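Local coordinates for amidase, hydantoinase/carbamoylase family (Paraburkholderia phymatum, PDB 6C0D), which probably hydrolyses N-carbamoyl-L-amino acids as a metal-dependent (zinc or manganese) homodimeric amidase of the peptidase M20 family, at residues A[105-110]-A[400-405]; A[130-135]-A[140-145]; A[345-350]-A[356-361]; A[365-370]-A[380-385]. One frame throughout, in Å; residues are numbered along the deposited sequence. Where two conformers were deposited one is given.

In the fold
Contact 1 is the widest closure along the chain: helix 102-117 meets helix 399-419 across some 290 residues, and the other three contacts all fall within that span. Contact 2 comes first, a short turn-back joining the end of strand 125-130 to the start of helix 142-148. Contacts 3 and 4 follow in series, closing short loops of five and nine residues; one sets helix 340-353 against strand 358-363, the other helix 368-372 against strand 378-384. No two loops cross. In space contact 4 is the hub, since it touches each of the others: D368 meets S144 of contact 2, L381 packs on G405 of contact 1, and L346 of contact 3 reaches M380.

Contact 1 (A[105-110]-A[400-405]); sequences VIYGLE and QHIVLG
Y107 and I402 carry the polar part of this helix-helix contact. The phenol oxygen OH of Y107 lies 2.6 Å from the backbone O of I402, a hydrogen bond donated by the tyrosine but weak in geometry. The ring gets there because CG stands anti to the carbonyl carbon (chi1 -84°), which sends the phenol out from helix 102-117 toward helix 399-419.

Van der Waals contacts surround that bond. G405 has no side chain, and its backbone takes the ring end: OH of Y107 is 3.4 Å from CA of G405, and CE2 of Y107 is 3.4 Å from C of G405, an oblique approach to the ring. On the I402 side, CE1 of Y107 rests 4.0 Å from the branch methyl CG2 of I402, the two side chains crossing at about a right angle.

The short axes run 11.4 Å apart at closest approach and 55° from parallel, a spacing that one tyrosine bridges. I402 also touches L25 of helix 18-30. Chemically, a buried hydroxyl is given a main-chain carbonyl partner, though through a bond of weak geometry, so the phenol can lie between the two helices.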
loop_
_atom_site.group_PDB
_atom_site.type_symbol
_atom_site.label_atom_id
_atom_site.label_comp_id
_atom_site.label_asym_id
_atom_site.label_seq_id
_atom_site.Cartn_x
_atom_site.Cartn_y
_atom_site.Cartn_z
ATOM N N VAL A 105 -33.723 -17.466 6.125
ATOM C CA VAL A 105 -34.191 -18.763 5.627
ATOM C C VAL A 105 -35.000 -19.477 6.700
ATOM O O VAL A 105 -36.110 -19.963 6.446
ATOM C CB VAL A 105 -33.008 -19.635 5.160
ATOM C CG1 VAL A 105 -33.521 -21.021 4.739
ATOM C CG2 VAL A 105 -32.264 -18.965 3.993
ATOM N N ILE A 106 -34.440 -19.574 7.917
ATOM C CA ILE A 106 -35.137 -20.300 8.976
ATOM C C ILE A 106 -36.331 -19.503 9.503
ATOM O O ILE A 106 -37.369 -20.089 9.850
ATOM C CB ILE A 106 -34.160 -20.680 10.097
ATOM C CG1 ILE A 106 -33.019 -21.541 9.537
ATOM C CG2 ILE A 106 -34.890 -21.401 11.241
ATOM C CD1 ILE A 106 -33.508 -22.794 8.798
ATOM N N TYR A 107 -36.233 -18.169 9.558
ATOM C CA TYR A 107 -37.441 -17.383 9.827
ATOM C C TYR A 107 -38.547 -17.748 8.844
ATOM O O TYR A 107 -39.700 -17.951 9.233
ATOM C CB TYR A 107 -37.188 -15.872 9.718
ATOM C CG TYR A 107 -36.619 -15.137 10.920
ATOM C CD1 TYR A 107 -35.877 -15.790 11.907
ATOM C CD2 TYR A 107 -36.795 -13.760 11.033
ATOM C CE1 TYR A 107 -35.330 -15.082 12.983
ATOM C CE2 TYR A 107 -36.255 -13.048 12.093
ATOM C CZ TYR A 107 -35.528 -13.709 13.068
ATOM O OH TYR A 107 -35.001 -13.007 14.130
ATOM N N GLY A 108 -38.214 -17.808 7.553
ATOM C CA GLY A 108 -39.236 -18.131 6.567
ATOM C C GLY A 108 -39.886 -19.472 6.848
ATOM O O GLY A 108 -41.110 -19.602 6.820
ATOM N N LEU A 109 -39.072 -20.478 7.162
ATOM C CA LEU A 109 -39.598 -21.796 7.493
ATOM C C LEU A 109 -40.514 -21.736 8.709
ATOM O O LEU A 109 -41.620 -22.299 8.705
ATOM C CB LEU A 109 -38.428 -22.759 7.740
ATOM C CG LEU A 109 -38.700 -24.223 8.059
ATOM C CD1 LEU A 109 -39.434 -24.880 6.895
ATOM C CD2 LEU A 109 -37.354 -24.942 8.345
ATOM N N GLU A 110 -40.066 -21.070 9.776
ATOM C CA GLU A 110 -40.884 -21.041 10.984
ATOM C C GLU A 110 -42.166 -20.261 10.752
ATOM O O GLU A 110 -43.227 -20.618 11.278
ATOM C CB GLU A 110 -40.107 -20.425 12.149
ATOM C CG GLU A 110 -40.952 -20.275 13.424
ATOM C CD GLU A 110 -41.487 -21.596 13.957
ATOM O OE1 GLU A 110 -40.897 -22.664 13.656
ATOM O OE2 GLU A 110 -42.513 -21.576 14.681
ATOM N N GLN A 400 -32.863 -14.159 22.625
ATOM C CA GLN A 400 -34.139 -13.462 22.774
ATOM C C GLN A 400 -34.364 -12.448 21.659
ATOM O O GLN A 400 -35.513 -12.136 21.322
ATOM C CB GLN A 400 -34.207 -12.781 24.146
ATOM C CG GLN A 400 -33.027 -11.858 24.426
ATOM C CD GLN A 400 -33.241 -11.002 25.651
ATOM O OE1 GLN A 400 -34.042 -10.071 25.631
ATOM N NE2 GLN A 400 -32.533 -11.319 26.734
ATOM N N HIS A 401 -33.294 -11.910 21.072
ATOM C CA HIS A 401 -33.504 -10.994 19.951
ATOM C C HIS A 401 -33.731 -11.739 18.633
ATOM O O HIS A 401 -34.453 -11.237 17.756
ATOM C CB HIS A 401 -32.322 -10.025 19.841
ATOM C CG HIS A 401 -32.135 -9.193 21.073
ATOM N ND1 HIS A 401 -30.946 -8.564 21.386
ATOM C CD2 HIS A 401 -32.991 -8.904 22.082
ATOM C CE1 HIS A 401 -31.075 -7.938 22.545
ATOM N NE2 HIS A 401 -32.311 -8.115 22.983
ATOM N N ILE A 402 -33.137 -12.928 18.483
ATOM C CA ILE A 402 -33.491 -13.781 17.341
ATOM C C ILE A 402 -34.978 -14.132 17.385
ATOM O O ILE A 402 -35.683 -14.079 16.369
ATOM C CB ILE A 402 -32.622 -15.054 17.339
ATOM C CG1 ILE A 402 -31.139 -14.699 17.199
ATOM C CG2 ILE A 402 -33.101 -16.029 16.227
ATOM C CD1 ILE A 402 -30.182 -15.889 17.450
ATOM N N VAL A 403 -35.468 -14.501 18.570
ATOM C CA VAL A 403 -36.877 -14.841 18.746
ATOM C C VAL A 403 -37.764 -13.634 18.471
ATOM O O VAL A 403 -38.772 -13.737 17.765
ATOM C CB VAL A 403 -37.112 -15.396 20.166
ATOM C CG1 VAL A 403 -38.621 -15.503 20.468
ATOM C CG2 VAL A 403 -36.425 -16.753 20.302
ATOM N N LEU A 404 -37.427 -12.474 19.047
ATOM C CA LEU A 404 -38.259 -11.284 18.812
ATOM C C LEU A 404 -38.330 -10.925 17.327
ATOM O O LEU A 404 -39.407 -10.599 16.803
ATOM C CB LEU A 404 -37.726 -10.095 19.619
ATOM C CG LEU A 404 -38.450 -8.766 19.372
ATOM C CD1 LEU A 404 -39.938 -8.872 19.763
ATOM C CD2 LEU A 404 -37.779 -7.593 20.109
ATOM N N GLY A 405 -37.196 -10.984 16.627
ATOM C CA GLY A 405 -37.211 -10.717 15.193
ATOM C C GLY A 405 -38.192 -11.613 14.456
ATOM O O GLY A 405 -38.911 -11.166 13.554
#

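Contact 2 (A[130-135]-A[140-145]); sequences SWIDEE and SFLGSR
Two carbonyls of 130-135 are met by backbone N-H groups at the start of helix 142-148. G143 N donates to O of I132 over 2.9 Å, tilted 20° from the carbonyl plane, while F141 N makes a weak bond of 3.0 Å to O of D133. Water extends the pairing: one molecule donates to O of I132 and accepts from N of S144, and a second donates to O of E134 and lies 3.2 Å from OG of S140. Around D133, the carboxylate is held by backbone N-H groups of T137, F138 and S139, which fixes the intervening turn.

Van der Waals contacts add to these bonds. CG2 of I132 sits 3.5 Å from CA of G143 and reaches CD2 of L142. It does so from between the backbone N and carbonyl carbon, with CG1 anti to N (chi1 -173°). G143 itself brings its bare CA against the 131-132 backbone, and CB of S144 lies over one face of the W131 indole, whose NE1 is bonded to Y192.

Beside the metal site, E134 and F141 run side by side and point the same way. OE2 of E134 is 3.7 Å from CE1 of F141, with the carboxylate and ring planes 76° apart.

F141 is the N-cap residue of the helix. The E134 side chain comes within about 4 Å of the bound zinc ion, and E135 is predicted to bind a second one, consistent with this strand-to-helix turn lining the metal centre, as in the M20 peptidase family.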
loop_
_atom_site.group_PDB
_atom_site.type_symbol
_atom_site.label_atom_id
_atom_site.label_comp_id
_atom_site.label_asym_id
_atom_site.label_seq_id
_atom_site.Cartn_x
_atom_site.Cartn_y
_atom_site.Cartn_z
ATOM N N SER A 130 -34.138 -20.397 -0.094
ATOM C CA SER A 130 -32.710 -20.123 0.090
ATOM C C SER A 130 -32.106 -19.935 -1.298
ATOM O O SER A 130 -31.852 -20.918 -2.004
ATOM C CB SER A 130 -32.001 -21.245 0.850
ATOM O OG SER A 130 -30.596 -21.012 0.870
ATOM N N TRP A 131 -31.890 -18.679 -1.695
ATOM C CA TRP A 131 -31.340 -18.397 -3.019
ATOM C C TRP A 131 -29.870 -18.784 -3.071
ATOM O O TRP A 131 -29.091 -18.386 -2.202
ATOM C CB TRP A 131 -31.476 -16.914 -3.354
ATOM C CG TRP A 131 -32.814 -16.327 -3.042
ATOM C CD1 TRP A 131 -33.099 -15.376 -2.096
ATOM C CD2 TRP A 131 -34.061 -16.660 -3.666
ATOM N NE1 TRP A 131 -34.447 -15.083 -2.114
ATOM C CE2 TRP A 131 -35.060 -15.863 -3.060
ATOM C CE3 TRP A 131 -34.428 -17.548 -4.692
ATOM C CZ2 TRP A 131 -36.398 -15.925 -3.441
ATOM C CZ3 TRP A 131 -35.765 -17.622 -5.060
ATOM C CH2 TRP A 131 -36.733 -16.814 -4.438
ATOM N N ILE A 132 -29.474 -19.525 -4.113
ATOM C CA ILE A 132 -28.088 -19.983 -4.217
ATOM C C ILE A 132 -27.152 -18.797 -4.443
ATOM O O ILE A 132 -27.486 -17.836 -5.147
ATOM C CB ILE A 132 -27.947 -21.029 -5.348
ATOM C CG1 ILE A 132 -26.543 -21.654 -5.373
ATOM C CG2 ILE A 132 -28.237 -20.402 -6.719
ATOM C CD1 ILE A 132 -26.219 -22.487 -4.141
ATOM N N ASP A 133 -25.973 -18.858 -3.814
ATOM C CA ASP A 133 -24.807 -18.024 -4.139
ATOM C C ASP A 133 -25.082 -16.522 -4.074
ATOM O O ASP A 133 -24.632 -15.748 -4.923
ATOM C CB ASP A 133 -24.209 -18.394 -5.503
ATOM C CG ASP A 133 -22.698 -18.189 -5.536
ATOM O OD1 ASP A 133 -22.096 -18.196 -4.437
ATOM O OD2 ASP A 133 -22.108 -18.013 -6.632
ATOM N N GLU A 134 -25.757 -16.093 -3.012
ATOM C CA GLU A 134 -25.816 -14.660 -2.748
ATOM C C GLU A 134 -24.414 -14.085 -2.571
ATOM O O GLU A 134 -24.148 -12.951 -2.980
ATOM C CB GLU A 134 -26.673 -14.389 -1.511
ATOM C CG GLU A 134 -26.936 -12.924 -1.216
ATOM C CD GLU A 134 -25.810 -12.265 -0.435
ATOM O OE1 GLU A 134 -24.975 -12.988 0.161
ATOM O OE2 GLU A 134 -25.748 -11.019 -0.442
ATOM N N GLU A 135 -23.503 -14.855 -1.973
ATOM C CA GLU A 135 -22.162 -14.370 -1.663
ATOM C C GLU A 135 -21.220 -14.411 -2.858
ATOM O O GLU A 135 -20.108 -13.881 -2.765
ATOM C CB GLU A 135 -21.564 -15.180 -0.504
ATOM C CG GLU A 135 -22.434 -15.172 0.764
ATOM C CD GLU A 135 -22.276 -13.900 1.588
ATOM O OE1 GLU A 135 -21.632 -12.942 1.098
ATOM O OE2 GLU A 135 -22.786 -13.867 2.734
ATOM N N SER A 140 -22.402 -13.682 -8.169
ATOM C CA SER A 140 -23.203 -13.084 -7.108
ATOM C C SER A 140 -24.675 -12.998 -7.497
ATOM O O SER A 140 -25.022 -12.657 -8.634
ATOM C CB SER A 140 -22.668 -11.695 -6.755
ATOM O OG SER A 140 -21.404 -11.789 -6.122
ATOM N N PHE A 141 -25.531 -13.335 -6.533
ATOM C CA PHE A 141 -26.997 -13.305 -6.656
ATOM C C PHE A 141 -27.508 -14.251 -7.743
ATOM O O PHE A 141 -28.578 -14.027 -8.316
ATOM C CB PHE A 141 -27.523 -11.887 -6.910
ATOM C CG PHE A 141 -27.007 -10.854 -5.939
ATOM C CD1 PHE A 141 -27.428 -10.841 -4.623
ATOM C CD2 PHE A 141 -26.103 -9.886 -6.360
ATOM C CE1 PHE A 141 -26.956 -9.882 -3.732
ATOM C CE2 PHE A 141 -25.617 -8.930 -5.477
ATOM C CZ PHE A 141 -26.050 -8.930 -4.161
ATOM N N LEU A 142 -26.758 -15.323 -8.022
ATOM C CA LEU A 142 -27.187 -16.286 -9.032
ATOM C C LEU A 142 -28.622 -16.743 -8.794
ATOM O O LEU A 142 -29.427 -16.808 -9.730
ATOM C CB LEU A 142 -26.242 -17.491 -9.044
ATOM C CG LEU A 142 -26.629 -18.647 -9.975
ATOM C CD1 LEU A 142 -26.541 -18.237 -11.447
ATOM C CD2 LEU A 142 -25.771 -19.879 -9.708
ATOM N N GLY A 143 -28.973 -17.024 -7.538
ATOM C CA GLY A 143 -30.286 -17.589 -7.266
ATOM C C GLY A 143 -31.420 -16.598 -7.468
ATOM O O GLY A 143 -32.436 -16.918 -8.098
ATOM N N SER A 144 -31.285 -15.393 -6.908
ATOM C CA SER A 144 -32.370 -14.427 -7.064
ATOM C C SER A 144 -32.458 -13.927 -8.505
ATOM O O SER A 144 -33.564 -13.681 -9.000
ATOM C CB SER A 144 -32.216 -13.266 -6.072
ATOM O OG SER A 144 -30.914 -12.700 -6.107
ATOM N N ARG A 145 -31.324 -13.811 -9.200
ATOM C CA ARG A 145 -31.341 -13.483 -10.624
ATOM C C ARG A 145 -32.068 -14.557 -11.426
ATOM O O ARG A 145 -32.881 -14.250 -12.310
ATOM C CB ARG A 145 -29.907 -13.317 -11.142
ATOM C CG ARG A 145 -29.195 -12.045 -10.694
ATOM C CD ARG A 145 -27.672 -12.230 -10.751
ATOM N NE ARG A 145 -27.208 -12.686 -12.066
ATOM C CZ ARG A 145 -26.106 -13.404 -12.263
ATOM N NH1 ARG A 145 -25.345 -13.758 -11.232
ATOM N NH2 ARG A 145 -25.767 -13.778 -13.493
HETATM O O HOH W 1 -28.908 -15.396 -5.025
HETATM O O HOH W 2 -22.405 -10.904 -3.269
#

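Contact 3 (A[345-350]-A[356-361]); sequences HLAQAA and GQWMHM
A347 is the first residue of 345-350 to meet the strand. Its methyl CB lies 3.6 Å from CH2 of W358 and 3.8 Å from CZ3 of W358, at the six-membered end of the indole. The same CB approaches the H360 imidazole obliquely, 4.2 Å from NE2 of H360, and O of A347 stands over one indole face, displaced toward the rim.

One helical turn on, A350 carries the other half of the contact. Its CB is 3.6 Å from CG of W358 and 3.9 Å from the centroid of the five-membered ring, 26° off the normal, which meets the geometry of a CH-pi contact over the face. CG of W358 lies between its own backbone N and carbonyl carbon (chi1 71°), and this lays the indole obliquely across the helix side, so that two alanines one turn apart touch its two rings. OD1 of D351 accepts a hydrogen bond from NE1 of W358, which limits rotation of the indole.

The helix and strand axes run nearly antiparallel, at 159° and 9.1 Å apart. Strand 358-363 pairs in parallel with strand 210-227, whose I210 touches both A350 and W358, while L346 and A349 of helix 340-353 pack on A412 of helix 399-419.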
loop_
_atom_site.group_PDB
_atom_site.type_symbol
_atom_site.label_atom_id
_atom_site.label_comp_id
_atom_site.label_asym_id
_atom_site.label_seq_id
_atom_site.Cartn_x
_atom_site.Cartn_y
_atom_site.Cartn_z
ATOM N N HIS A 345 -46.494 -2.444 6.964
ATOM C CA HIS A 345 -46.851 -3.653 7.718
ATOM C C HIS A 345 -45.747 -4.057 8.688
ATOM O O HIS A 345 -46.030 -4.451 9.828
ATOM C CB HIS A 345 -47.153 -4.824 6.777
ATOM C CG HIS A 345 -48.457 -4.684 6.055
ATOM N ND1 HIS A 345 -49.680 -4.805 6.688
ATOM C CD2 HIS A 345 -48.726 -4.466 4.746
ATOM C CE1 HIS A 345 -50.647 -4.655 5.796
ATOM N NE2 HIS A 345 -50.096 -4.445 4.611
ATOM N N LEU A 346 -44.483 -3.987 8.255
ATOM C CA LEU A 346 -43.394 -4.316 9.181
ATOM C C LEU A 346 -43.374 -3.336 10.351
ATOM O O LEU A 346 -43.189 -3.744 11.501
ATOM C CB LEU A 346 -42.042 -4.301 8.464
ATOM C CG LEU A 346 -41.792 -5.379 7.398
ATOM C CD1 LEU A 346 -40.456 -5.128 6.721
ATOM C CD2 LEU A 346 -41.758 -6.759 8.030
ATOM N N ALA A 347 -43.546 -2.036 10.070
ATOM C CA ALA A 347 -43.499 -1.039 11.137
ATOM C C ALA A 347 -44.641 -1.232 12.128
ATOM O O ALA A 347 -44.454 -1.063 13.342
ATOM C CB ALA A 347 -43.532 0.379 10.546
ATOM N N GLN A 348 -45.846 -1.558 11.630
ATOM C CA GLN A 348 -46.974 -1.808 12.527
ATOM C C GLN A 348 -46.700 -3.007 13.428
ATOM O O GLN A 348 -46.978 -2.961 14.635
ATOM C CB GLN A 348 -48.272 -2.000 11.713
ATOM C CG GLN A 348 -48.727 -0.652 11.101
ATOM C CD GLN A 348 -49.648 -0.794 9.883
ATOM O OE1 GLN A 348 -49.817 -1.872 9.325
ATOM N NE2 GLN A 348 -50.200 0.328 9.444
ATOM N N ALA A 349 -46.124 -4.073 12.874
ATOM C CA ALA A 349 -45.801 -5.238 13.702
ATOM C C ALA A 349 -44.696 -4.915 14.697
ATOM O O ALA A 349 -44.725 -5.385 15.848
ATOM C CB ALA A 349 -45.380 -6.414 12.818
ATOM N N ALA A 350 -43.704 -4.128 14.265
ATOM C CA ALA A 350 -42.605 -3.771 15.159
ATOM C C ALA A 350 -43.109 -2.906 16.301
ATOM O O ALA A 350 -42.684 -3.064 17.452
ATOM C CB ALA A 350 -41.501 -3.037 14.384
ATOM N N GLY A 356 -41.073 1.175 21.046
ATOM C CA GLY A 356 -39.926 1.935 21.486
ATOM C C GLY A 356 -38.578 1.313 21.189
ATOM O O GLY A 356 -37.551 1.888 21.587
ATOM N N GLN A 357 -38.538 0.172 20.495
ATOM C CA GLN A 357 -37.270 -0.506 20.237
ATOM C C GLN A 357 -37.097 -0.830 18.756
ATOM O O GLN A 357 -36.405 -1.786 18.401
ATOM C CB GLN A 357 -37.155 -1.776 21.088
ATOM C CG GLN A 357 -37.193 -1.468 22.594
ATOM C CD GLN A 357 -36.007 -0.668 23.101
ATOM O OE1 GLN A 357 -35.047 -0.379 22.371
ATOM N NE2 GLN A 357 -36.058 -0.306 24.388
ATOM N N TRP A 358 -37.724 -0.053 17.870
ATOM C CA TRP A 358 -37.559 -0.271 16.437
ATOM C C TRP A 358 -37.312 1.051 15.719
ATOM O O TRP A 358 -37.623 2.133 16.236
ATOM C CB TRP A 358 -38.794 -0.982 15.837
ATOM C CG TRP A 358 -40.004 -0.103 15.788
ATOM C CD1 TRP A 358 -40.906 0.122 16.796
ATOM C CD2 TRP A 358 -40.433 0.696 14.673
ATOM N NE1 TRP A 358 -41.876 1.026 16.368
ATOM C CE2 TRP A 358 -41.604 1.386 15.071
ATOM C CE3 TRP A 358 -39.934 0.899 13.377
ATOM C CZ2 TRP A 358 -42.293 2.264 14.213
ATOM C CZ3 TRP A 358 -40.619 1.772 12.516
ATOM C CH2 TRP A 358 -41.778 2.452 12.946
ATOM N N MET A 359 -36.726 0.970 14.516
ATOM C CA MET A 359 -36.511 2.186 13.728
ATOM C C MET A 359 -36.514 1.858 12.239
ATOM O O MET A 359 -36.219 0.735 11.830
ATOM C CB MET A 359 -35.182 2.883 14.066
ATOM C CG MET A 359 -33.953 1.985 13.796
ATOM S SD MET A 359 -32.365 2.615 14.446
ATOM C CE MET A 359 -32.000 3.845 13.220
ATOM N N HIS A 360 -36.836 2.867 11.430
ATOM C CA HIS A 360 -36.543 2.808 10.001
ATOM C C HIS A 360 -35.058 3.072 9.771
ATOM O O HIS A 360 -34.425 3.860 10.486
ATOM C CB HIS A 360 -37.339 3.863 9.224
ATOM C CG HIS A 360 -38.801 3.567 9.102
ATOM N ND1 HIS A 360 -39.741 4.108 9.949
ATOM C CD2 HIS A 360 -39.487 2.828 8.195
ATOM C CE1 HIS A 360 -40.945 3.692 9.591
ATOM N NE2 HIS A 360 -40.819 2.915 8.526
ATOM N N MET A 361 -34.512 2.444 8.729
ATOM C CA MET A 361 -33.091 2.629 8.422
ATOM C C MET A 361 -32.797 2.076 7.037
ATOM O O MET A 361 -33.469 1.143 6.592
ATOM C CB MET A 361 -32.211 1.899 9.453
ATOM C CG MET A 361 -32.580 0.401 9.529
ATOM S SD MET A 361 -31.640 -0.463 10.836
ATOM C CE MET A 361 -30.002 -0.467 10.115
#

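Contact 4 (A[365-370]-A[380-385]); sequences ASHDAQ and MLFVPS
The methyl CE of M380 sits over one face of the H367 imidazole, 3.5 Å from the ring centroid and 19° off its normal, a CH-pi contact. It is displaced toward the rim, 3.4 Å from CG of H367. A bend at the last torsion (chi3 76°) turns the thioether end of M380 over the ring, and SD of M380 is then 3.5 Å from CD2 of H367, an oblique sulfur-aromatic approach. Lower on the same chain, CG of M380 packs 3.7 Å from CB of A369.

The imidazole stands next to the zinc centre of the M20 fold: its ring meets that of the metal ligand H196, on neighbouring strand 189-198, and NE2 of H367 makes a weak hydrogen bond to S363. This is consistent with a second-shell position beside the zinc ion, which M380 covers from strand 378-384.

The H367 and F382 side chains come toward each other from opposite directions. CZ of F382 lies 3.9 Å from NE2 of H367, which is at the edge of the phenyl ring and near its plane; the two ring planes are 68° apart, an oblique pairing. Just before helix 368-372, N of H367 donates a weak bond of 3.4 Å to OE1 of Q370.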
loop_
_atom_site.group_PDB
_atom_site.type_symbol
_atom_site.label_atom_id
_atom_site.label_comp_id
_atom_site.label_asym_id
_atom_site.label_seq_id
_atom_site.Cartn_x
_atom_site.Cartn_y
_atom_site.Cartn_z
ATOM N N ALA A 365 -25.730 -2.633 3.019
ATOM C CA ALA A 365 -25.173 -3.782 2.315
ATOM C C ALA A 365 -26.165 -4.287 1.272
ATOM O O ALA A 365 -27.360 -4.028 1.367
ATOM C CB ALA A 365 -24.848 -4.924 3.290
ATOM N N SER A 366 -25.657 -5.048 0.306
ATOM C CA SER A 366 -26.501 -5.615 -0.735
ATOM C C SER A 366 -27.083 -6.957 -0.291
ATOM O O SER A 366 -26.529 -7.651 0.563
ATOM C CB SER A 366 -25.710 -5.775 -2.039
ATOM O OG SER A 366 -24.533 -6.533 -1.858
ATOM N N HIS A 367 -28.217 -7.318 -0.889
ATOM C CA HIS A 367 -28.976 -8.512 -0.521
ATOM C C HIS A 367 -29.759 -8.986 -1.735
ATOM O O HIS A 367 -29.990 -8.223 -2.670
ATOM C CB HIS A 367 -29.982 -8.256 0.612
ATOM C CG HIS A 367 -29.362 -7.698 1.853
ATOM N ND1 HIS A 367 -28.607 -8.469 2.708
ATOM C CD2 HIS A 367 -29.368 -6.446 2.374
ATOM C CE1 HIS A 367 -28.169 -7.716 3.704
ATOM N NE2 HIS A 367 -28.624 -6.487 3.531
ATOM N N ASP A 368 -30.181 -10.254 -1.700
ATOM C CA ASP A 368 -31.079 -10.765 -2.737
ATOM C C ASP A 368 -32.310 -9.879 -2.914
ATOM O O ASP A 368 -32.842 -9.772 -4.024
ATOM C CB ASP A 368 -31.524 -12.188 -2.400
ATOM C CG ASP A 368 -30.400 -13.193 -2.561
ATOM O OD1 ASP A 368 -29.846 -13.278 -3.669
ATOM O OD2 ASP A 368 -30.066 -13.874 -1.568
ATOM N N ALA A 369 -32.774 -9.237 -1.840
ATOM C CA ALA A 369 -33.963 -8.391 -1.937
ATOM C C ALA A 369 -33.786 -7.269 -2.953
ATOM O O ALA A 369 -34.773 -6.789 -3.521
ATOM C CB ALA A 369 -34.303 -7.795 -0.568
ATOM N N GLN A 370 -32.552 -6.811 -3.181
ATOM C CA GLN A 370 -32.382 -5.740 -4.156
ATOM C C GLN A 370 -32.679 -6.229 -5.571
ATOM O O GLN A 370 -33.083 -5.431 -6.430
ATOM C CB GLN A 370 -30.968 -5.156 -4.075
ATOM C CG GLN A 370 -29.928 -5.933 -4.810
ATOM C CD GLN A 370 -28.536 -5.461 -4.462
ATOM O OE1 GLN A 370 -28.312 -4.979 -3.358
ATOM N NE2 GLN A 370 -27.599 -5.596 -5.398
ATOM N N MET A 380 -37.437 -5.730 3.802
ATOM C CA MET A 380 -36.474 -6.379 4.687
ATOM C C MET A 380 -36.702 -5.963 6.133
ATOM O O MET A 380 -37.110 -4.836 6.418
ATOM C CB MET A 380 -35.017 -6.033 4.306
ATOM C CG MET A 380 -34.626 -6.563 2.936
ATOM S SD MET A 380 -32.819 -6.448 2.699
ATOM C CE MET A 380 -32.240 -7.834 3.696
ATOM N N LEU A 381 -36.372 -6.881 7.043
ATOM C CA LEU A 381 -36.448 -6.630 8.476
ATOM C C LEU A 381 -35.100 -6.986 9.074
ATOM O O LEU A 381 -34.607 -8.093 8.836
ATOM C CB LEU A 381 -37.549 -7.487 9.123
ATOM C CG LEU A 381 -37.831 -7.167 10.594
ATOM C CD1 LEU A 381 -38.643 -5.869 10.639
ATOM C CD2 LEU A 381 -38.589 -8.307 11.262
ATOM N N PHE A 382 -34.511 -6.069 9.858
ATOM C CA PHE A 382 -33.194 -6.283 10.461
ATOM C C PHE A 382 -33.304 -6.587 11.960
ATOM O O PHE A 382 -34.166 -6.036 12.652
ATOM C CB PHE A 382 -32.304 -5.045 10.300
ATOM C CG PHE A 382 -31.634 -4.918 8.947
ATOM C CD1 PHE A 382 -31.749 -5.922 7.992
ATOM C CD2 PHE A 382 -30.908 -3.780 8.634
ATOM C CE1 PHE A 382 -31.122 -5.794 6.756
ATOM C CE2 PHE A 382 -30.257 -3.652 7.401
ATOM C CZ PHE A 382 -30.366 -4.667 6.472
ATOM N N VAL A 383 -32.422 -7.470 12.432
ATOM C CA VAL A 383 -32.165 -7.646 13.860
ATOM C C VAL A 383 -30.698 -7.335 14.100
ATOM O O VAL A 383 -29.860 -7.501 13.202
ATOM C CB VAL A 383 -32.509 -9.058 14.364
ATOM C CG1 VAL A 383 -34.003 -9.319 14.228
ATOM C CG2 VAL A 383 -31.677 -10.116 13.651
ATOM N N PRO A 384 -30.327 -6.845 15.286
ATOM C CA PRO A 384 -28.934 -6.439 15.482
ATOM C C PRO A 384 -28.017 -7.644 15.592
ATOM O O PRO A 384 -28.419 -8.735 16.003
ATOM C CB PRO A 384 -28.959 -5.653 16.803
ATOM C CG PRO A 384 -30.195 -6.108 17.496
ATOM C CD PRO A 384 -31.170 -6.524 16.452
ATOM N N SER A 385 -26.751 -7.405 15.287
ATOM C CA SER A 385 -25.704 -8.366 15.595
ATOM C C SER A 385 -24.543 -7.630 16.260
ATOM O O SER A 385 -24.276 -6.460 15.962
ATOM C CB SER A 385 -25.257 -9.117 14.331
ATOM O OG SER A 385 -25.041 -10.491 14.582
#